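Local coordinates for putative acyl-[acyl-carrier-protein]--UDP-N-acetylglucosamine O-acyltransferase (Bacteroides fragilis, PDB 4R36), which probably transfers an acyl chain from acyl carrier protein to UDP-N-acetylglucosamine, an early step in lipid A synthesis, at residues Arg69-Gly83 with Ala98-Ile112. Sequence-based numbering, arbitrary orientation.
Sequences RIGNGNTIFPGAVIG and AEIGDNNLIRENVTI
Residues 69-83 and 98-112 run parallel as successive coils, paired at three short strands: Arg69-Ile70 with Glu99-Ile100, Thr75-Ile76 with Leu105-Ile106, and Val81-Ile82 with Thr111-Ile112. Each strand pair is joined by backbone hydrogen bonds, such as Ile106 N to Thr75 O at 2.9 Å. Ile70, Ile76, Ile82, Ile100, Ile106 and Ile112 point into the coil and stack along it. Ile100 places CG1 between its backbone N and carbonyl carbon (chi1 80°), which brings CD1 within 3.6 Å of Asn74 CG.

The Asn74 amide bridges the coils at one corner. Its OD1 accepts from Asn104 N at 2.8 Å and from Asn104 ND2 at 3.0 Å. Its ND2 donates to Gly101 O at 2.9 Å, with that oxygen in the amide plane. The Asn74 and Asn104 amides are nearly coplanar, and Asn104 continues the pattern to Asn128 and Gly125 of the next coil. Nearby, Asp102 OD1 takes a nearly straight bond from Asn72 N, 2.8 Å long, on its anti side and from somewhat out of the carboxylate plane.

At the next corner the Arg107 guanidinium lies flat over one face of the Phe77 ring, planes 6° apart and centres 3.8 Å apart. Glu108 OE1 holds it side-on, accepting from both NE and NH2 of Arg107. Arg107 NH2 also bonds Ile85 O of the second subunit. Asn109 OD1 binds calcium together with Asn109 of both neighbouring subunits.

Three short parallel strands per coil and inward isoleucines mark the left-handed beta-helix of hexapeptide-repeat acyltransferases, here with a trimer-interface calcium site.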
# COMPACT_ATOMS: atom_id res chain seq x y z
N ARG A 69 17.23 16.59 6.60
CA ARG A 69 18.58 16.43 7.03
C ARG A 69 19.01 15.03 6.68
O ARG A 69 18.43 14.03 7.19
CB ARG A 69 18.67 16.62 8.52
CG ARG A 69 18.09 17.92 9.07
CD ARG A 69 18.99 19.12 8.77
NE ARG A 69 18.42 20.34 9.30
CZ ARG A 69 17.68 21.22 8.64
NH1 ARG A 69 17.34 21.03 7.38
NH2 ARG A 69 17.27 22.32 9.26
N ILE A 70 19.99 14.94 5.80
CA ILE A 70 20.47 13.72 5.28
C ILE A 70 21.94 13.57 5.57
O ILE A 70 22.76 14.47 5.28
CB ILE A 70 20.14 13.64 3.77
CG1 ILE A 70 18.60 13.57 3.58
CG2 ILE A 70 20.85 12.48 3.10
CD1 ILE A 70 18.16 13.94 2.20
N GLY A 71 22.29 12.40 6.10
CA GLY A 71 23.69 12.07 6.41
C GLY A 71 24.54 11.70 5.25
O GLY A 71 24.43 12.28 4.16
N ASN A 72 25.39 10.70 5.46
CA ASN A 72 26.32 10.27 4.38
C ASN A 72 26.06 8.89 3.82
O ASN A 72 25.63 7.99 4.54
CB ASN A 72 27.76 10.22 4.94
CG ASN A 72 28.16 11.53 5.59
OD1 ASN A 72 27.93 12.62 5.09
ND2 ASN A 72 28.75 11.41 6.74
N GLY A 73 26.37 8.69 2.56
CA GLY A 73 26.38 7.35 2.01
C GLY A 73 24.99 6.74 1.68
O GLY A 73 24.86 5.56 1.48
N ASN A 74 23.96 7.56 1.64
CA ASN A 74 22.60 7.05 1.39
C ASN A 74 22.31 6.94 -0.09
O ASN A 74 22.94 7.63 -0.93
CB ASN A 74 21.63 8.04 1.96
CG ASN A 74 21.79 8.21 3.45
OD1 ASN A 74 21.39 7.33 4.25
ND2 ASN A 74 22.41 9.32 3.86
N THR A 75 21.34 6.10 -0.45
CA THR A 75 20.75 6.16 -1.80
C THR A 75 19.26 6.38 -1.69
O THR A 75 18.58 5.67 -0.92
CB THR A 75 20.98 4.83 -2.57
OG1 THR A 75 22.36 4.45 -2.50
CG2 THR A 75 20.57 4.90 -3.99
N ILE A 76 18.79 7.39 -2.41
CA ILE A 76 17.38 7.81 -2.36
C ILE A 76 16.86 7.56 -3.74
O ILE A 76 17.31 8.16 -4.75
CB ILE A 76 17.26 9.26 -1.84
CG1 ILE A 76 17.82 9.29 -0.40
CG2 ILE A 76 15.85 9.77 -1.90
CD1 ILE A 76 17.90 10.68 0.12
N PHE A 77 15.87 6.65 -3.83
CA PHE A 77 15.37 6.18 -5.07
C PHE A 77 14.33 7.06 -5.66
O PHE A 77 13.74 7.92 -4.97
CB PHE A 77 14.85 4.72 -4.90
CG PHE A 77 15.94 3.72 -4.83
CD1 PHE A 77 16.82 3.66 -3.72
CD2 PHE A 77 16.13 2.82 -5.85
CE1 PHE A 77 17.82 2.73 -3.67
CE2 PHE A 77 17.14 1.86 -5.77
CZ PHE A 77 17.98 1.83 -4.68
N PRO A 78 13.99 6.83 -6.94
CA PRO A 78 12.98 7.70 -7.59
C PRO A 78 11.64 7.82 -6.90
O PRO A 78 11.08 6.79 -6.44
CB PRO A 78 12.76 7.05 -8.97
CG PRO A 78 14.09 6.40 -9.20
CD PRO A 78 14.45 5.80 -7.86
N GLY A 79 11.13 9.05 -6.80
CA GLY A 79 9.78 9.27 -6.26
C GLY A 79 9.72 9.30 -4.72
O GLY A 79 8.69 9.65 -4.21
N ALA A 80 10.83 9.04 -4.01
CA ALA A 80 10.84 9.27 -2.57
C ALA A 80 10.60 10.74 -2.24
O ALA A 80 10.97 11.65 -3.01
CB ALA A 80 12.14 8.82 -1.99
N VAL A 81 9.91 10.97 -1.13
CA VAL A 81 9.62 12.30 -0.72
C VAL A 81 10.05 12.41 0.75
O VAL A 81 9.35 11.89 1.65
CB VAL A 81 8.13 12.64 -0.89
CG1 VAL A 81 7.87 14.10 -0.51
CG2 VAL A 81 7.64 12.35 -2.33
N ILE A 82 11.09 13.19 0.99
CA ILE A 82 11.57 13.44 2.34
C ILE A 82 11.28 14.87 2.76
O ILE A 82 11.54 15.82 2.00
CB ILE A 82 13.08 13.13 2.41
CG1 ILE A 82 13.34 11.65 2.02
CG2 ILE A 82 13.63 13.39 3.81
CD1 ILE A 82 14.79 11.27 1.98
N GLY A 83 10.65 15.02 3.94
CA GLY A 83 10.45 16.28 4.58
C GLY A 83 9.14 16.98 4.39
O GLY A 83 8.98 18.10 4.88
N ALA A 98 12.95 16.39 9.14
CA ALA A 98 12.89 14.96 8.73
C ALA A 98 14.30 14.59 8.48
O ALA A 98 14.99 15.27 7.67
CB ALA A 98 12.04 14.76 7.49
N GLU A 99 14.79 13.55 9.14
CA GLU A 99 16.19 13.25 9.15
C GLU A 99 16.48 11.81 8.87
O GLU A 99 15.81 10.93 9.41
CB GLU A 99 16.82 13.57 10.53
CG GLU A 99 16.39 14.92 11.07
CD GLU A 99 17.08 15.37 12.38
OE1 GLU A 99 18.01 14.72 12.89
OE2 GLU A 99 16.63 16.37 12.95
N ILE A 100 17.48 11.56 8.07
CA ILE A 100 18.06 10.22 7.96
C ILE A 100 19.55 10.32 8.20
O ILE A 100 20.15 11.36 7.93
CB ILE A 100 17.76 9.52 6.59
CG1 ILE A 100 18.67 10.00 5.47
CG2 ILE A 100 16.29 9.68 6.22
CD1 ILE A 100 18.41 9.37 4.15
N GLY A 101 20.11 9.22 8.70
CA GLY A 101 21.56 9.11 9.03
C GLY A 101 22.39 8.71 7.83
O GLY A 101 22.35 9.37 6.79
N ASP A 102 23.15 7.65 8.01
CA ASP A 102 24.11 7.18 7.02
C ASP A 102 23.79 5.84 6.47
O ASP A 102 23.25 4.94 7.20
CB ASP A 102 25.52 7.04 7.65
CG ASP A 102 26.00 8.34 8.31
OD1 ASP A 102 25.66 9.44 7.89
OD2 ASP A 102 26.75 8.20 9.28
N ASN A 103 24.17 5.66 5.20
CA ASN A 103 24.16 4.38 4.59
C ASN A 103 22.75 3.75 4.53
O ASN A 103 22.62 2.53 4.56
CB ASN A 103 25.12 3.41 5.31
CG ASN A 103 26.51 3.99 5.49
OD1 ASN A 103 27.08 3.95 6.59
ND2 ASN A 103 27.02 4.56 4.46
N ASN A 104 21.71 4.55 4.32
CA ASN A 104 20.37 3.98 4.22
C ASN A 104 20.02 3.80 2.77
O ASN A 104 20.50 4.56 1.90
CB ASN A 104 19.37 4.95 4.82
CG ASN A 104 19.55 5.11 6.33
OD1 ASN A 104 19.26 4.20 7.09
ND2 ASN A 104 20.10 6.28 6.77
N LEU A 105 19.09 2.89 2.54
CA LEU A 105 18.50 2.66 1.26
C LEU A 105 17.05 3.06 1.36
O LEU A 105 16.29 2.39 2.05
CB LEU A 105 18.65 1.19 0.87
CG LEU A 105 20.12 0.69 0.81
CD1 LEU A 105 20.18 -0.82 0.69
CD2 LEU A 105 20.83 1.37 -0.34
N ILE A 106 16.69 4.19 0.77
CA ILE A 106 15.39 4.78 0.82
C ILE A 106 14.73 4.56 -0.57
O ILE A 106 15.01 5.24 -1.56
CB ILE A 106 15.46 6.31 1.13
CG1 ILE A 106 16.33 6.57 2.38
CG2 ILE A 106 14.08 6.90 1.24
CD1 ILE A 106 15.86 5.96 3.65
N ARG A 107 13.83 3.57 -0.63
CA ARG A 107 13.34 3.07 -1.91
C ARG A 107 12.24 3.96 -2.47
O ARG A 107 11.83 4.96 -1.88
CB ARG A 107 12.88 1.59 -1.74
CG ARG A 107 14.01 0.60 -1.38
CD ARG A 107 15.18 0.57 -2.37
NE ARG A 107 14.72 0.30 -3.73
CZ ARG A 107 15.23 -0.62 -4.55
NH1 ARG A 107 16.32 -1.34 -4.23
NH2 ARG A 107 14.68 -0.78 -5.75
N GLU A 108 11.81 3.58 -3.65
CA GLU A 108 10.81 4.28 -4.41
C GLU A 108 9.58 4.66 -3.63
O GLU A 108 9.00 3.82 -2.91
CB GLU A 108 10.35 3.46 -5.61
CG GLU A 108 11.42 3.02 -6.59
CD GLU A 108 12.03 1.64 -6.31
OE1 GLU A 108 12.33 1.32 -5.12
OE2 GLU A 108 12.26 0.88 -7.27
N ASN A 109 9.19 5.92 -3.78
CA ASN A 109 8.00 6.46 -3.14
C ASN A 109 7.91 6.34 -1.63
O ASN A 109 6.83 6.47 -1.09
CB ASN A 109 6.76 5.83 -3.78
CG ASN A 109 6.62 6.22 -5.22
OD1 ASN A 109 6.61 7.43 -5.52
ND2 ASN A 109 6.57 5.22 -6.14
N VAL A 110 9.03 6.13 -0.96
CA VAL A 110 9.07 6.22 0.48
C VAL A 110 8.77 7.66 0.91
O VAL A 110 9.22 8.62 0.27
CB VAL A 110 10.40 5.76 1.04
CG1 VAL A 110 10.57 6.22 2.47
CG2 VAL A 110 10.55 4.23 0.90
N THR A 111 7.96 7.82 1.95
CA THR A 111 7.65 9.12 2.47
C THR A 111 8.17 9.21 3.92
O THR A 111 7.88 8.35 4.76
CB THR A 111 6.13 9.45 2.41
OG1 THR A 111 5.34 8.39 3.02
CG2 THR A 111 5.67 9.65 0.98
N ILE A 112 8.95 10.27 4.20
CA ILE A 112 9.36 10.57 5.54
C ILE A 112 8.95 12.01 5.86
O ILE A 112 9.61 12.96 5.44
CB ILE A 112 10.87 10.34 5.76
CG1 ILE A 112 11.32 8.96 5.26
CG2 ILE A 112 11.27 10.56 7.20
CD1 ILE A 112 12.80 8.70 5.29
O HOH W 1 29.44 8.94 8.06
O HOH W 2 27.10 3.95 2.05